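Local coordinates for microtubule-associated protein 1 light chain 3 (Plasmodium falciparum, PDB 4EOY) that is the ubiquitin-like autophagy protein Atg8, which binds a peptide of the conjugating-enzyme homologue Atg3 and is probably lipidated through that pathway, at residues Tyr110-Glu113 with Leu117-Glu120. The protein carries 3 engineered substitutions. Residues are numbered along the deposited sequence; the frame is centred on the assembly and turned at random.
Sequences YKDE and LYME
Asp112 meets the CD1-CE1 edge of the Tyr118 ring with its CB, which lies 3.6 Å from Tyr118 CD1 and close to the ring plane. A chi1 of -167° turns CG away from the backbone N, and from there the side chain climbs out of the plane to one side, Asp112 OD2 standing 3.6 Å from Tyr118 CE1. The carboxylate and ring planes are 61° apart, and the meeting is one of van der Waals contact. The polar ends have other partners: OD2 forms a salt bridge with Lys9, OD1 accepts from the backbone N of Asp114, and Tyr118 OH bonds to the Asp114 carboxylate. Lys9 also makes a cation-pi contact with Tyr118, so one ammonium serves both partners. This is how a ubiquitin fold can turn from a helix into a central strand: helix 103-110 ends, a short loop follows, and strand 117-122 enters the sheet between strands 31-38 and 89-92. No direct hydrogen bond joins the two segments; a water bridges them instead, donating to Tyr110 O at 2.9 Å and accepting from Tyr118 N at 2.8 Å. Asn93 ND2 is a second donor to that helix-end carbonyl. Buried Leu117 brings CD1 to 4.0 Å from Tyr110 CB and 3.9 Å from Tyr110 C, while the same leucine also touches Met103, Leu106 and Tyr107 of the helix.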
loop_
_atom_site.group_PDB
_atom_site.type_symbol
_atom_site.label_atom_id
_atom_site.label_comp_id
_atom_site.label_asym_id
_atom_site.label_seq_id
_atom_site.Cartn_x
_atom_site.Cartn_y
_atom_site.Cartn_z
ATOM N N TYR A 110 6.275 -11.161 4.016
ATOM C CA TYR A 110 6.875 -9.868 4.358
ATOM C C TYR A 110 6.083 -9.042 5.363
ATOM O O TYR A 110 6.439 -7.907 5.653
ATOM C CB TYR A 110 7.103 -9.036 3.089
ATOM C CG TYR A 110 7.963 -9.732 2.056
ATOM C CD1 TYR A 110 9.261 -10.115 2.354
ATOM C CD2 TYR A 110 7.484 -10.016 0.792
ATOM C CE1 TYR A 110 10.059 -10.745 1.416
ATOM C CE2 TYR A 110 8.273 -10.659 -0.146
ATOM C CZ TYR A 110 9.552 -11.024 0.176
ATOM O OH TYR A 110 10.332 -11.665 -0.763
ATOM N N LYS A 111 5.040 -9.617 5.942
ATOM C CA LYS A 111 4.229 -8.897 6.918
ATOM C C LYS A 111 5.086 -8.385 8.080
ATOM O O LYS A 111 5.952 -9.082 8.594
ATOM C CB LYS A 111 3.082 -9.807 7.408
ATOM C CG LYS A 111 2.674 -9.704 8.863
ATOM C CD LYS A 111 1.772 -10.876 9.243
ATOM C CE LYS A 111 2.574 -12.154 9.469
ATOM N NZ LYS A 111 1.713 -13.364 9.571
ATOM N N ASP A 112 4.828 -7.152 8.487
ATOM C CA ASP A 112 5.503 -6.552 9.611
ATOM C C ASP A 112 4.971 -7.152 10.912
ATOM O O ASP A 112 3.856 -7.638 10.964
ATOM C CB ASP A 112 5.267 -5.045 9.569
ATOM C CG ASP A 112 6.172 -4.274 10.501
ATOM O OD1 ASP A 112 5.986 -4.362 11.732
ATOM O OD2 ASP A 112 7.057 -3.546 9.993
ATOM N N GLU A 113 5.777 -7.097 11.965
ATOM C CA GLU A 113 5.381 -7.604 13.265
ATOM C C GLU A 113 4.109 -6.933 13.788
ATOM O O GLU A 113 3.338 -7.559 14.514
ATOM C CB GLU A 113 6.529 -7.427 14.272
ATOM C CG GLU A 113 6.227 -7.991 15.650
ATOM C CD GLU A 113 7.476 -8.345 16.440
ATOM O OE1 GLU A 113 8.487 -7.617 16.317
ATOM O OE2 GLU A 113 7.439 -9.348 17.193
ATOM N N LEU A 117 1.248 -5.060 6.071
ATOM C CA LEU A 117 2.145 -5.214 4.952
ATOM C C LEU A 117 2.563 -3.823 4.477
ATOM O O LEU A 117 1.743 -3.050 3.950
ATOM C CB LEU A 117 1.499 -5.985 3.820
ATOM C CG LEU A 117 2.430 -6.295 2.637
ATOM C CD1 LEU A 117 3.528 -7.221 3.114
ATOM C CD2 LEU A 117 1.642 -6.875 1.466
ATOM N N TYR A 118 3.841 -3.505 4.658
ATOM C CA TYR A 118 4.366 -2.201 4.261
ATOM C C TYR A 118 4.934 -2.288 2.871
ATOM O O TYR A 118 5.731 -3.194 2.556
ATOM C CB TYR A 118 5.447 -1.741 5.228
ATOM C CG TYR A 118 4.912 -1.244 6.556
ATOM C CD1 TYR A 118 4.702 -2.115 7.607
ATOM C CD2 TYR A 118 4.627 0.099 6.752
ATOM C CE1 TYR A 118 4.210 -1.669 8.814
ATOM C CE2 TYR A 118 4.146 0.555 7.963
ATOM C CZ TYR A 118 3.931 -0.340 8.988
ATOM O OH TYR A 118 3.433 0.134 10.191
ATOM N N MET A 119 4.478 -1.394 2.015
ATOM C CA MET A 119 4.956 -1.322 0.638
ATOM C C MET A 119 5.368 0.107 0.311
ATOM O O MET A 119 4.804 1.075 0.845
ATOM C CB MET A 119 3.869 -1.800 -0.321
ATOM C CG MET A 119 3.566 -3.287 -0.180
ATOM S SD MET A 119 2.438 -3.796 -1.474
ATOM C CE MET A 119 3.486 -3.734 -2.935
ATOM N N GLU A 120 6.369 0.258 -0.541
ATOM C CA GLU A 120 6.931 1.585 -0.780
ATOM C C GLU A 120 7.030 1.885 -2.239
ATOM O O GLU A 120 7.202 0.982 -3.043
ATOM C CB GLU A 120 8.324 1.684 -0.148
ATOM C CG GLU A 120 8.317 1.566 1.370
ATOM C CD GLU A 120 9.694 1.662 1.970
ATOM O OE1 GLU A 120 10.592 0.957 1.469
ATOM O OE2 GLU A 120 9.878 2.432 2.946
HETATM O O HOH W 1 5.927 -5.086 5.748
#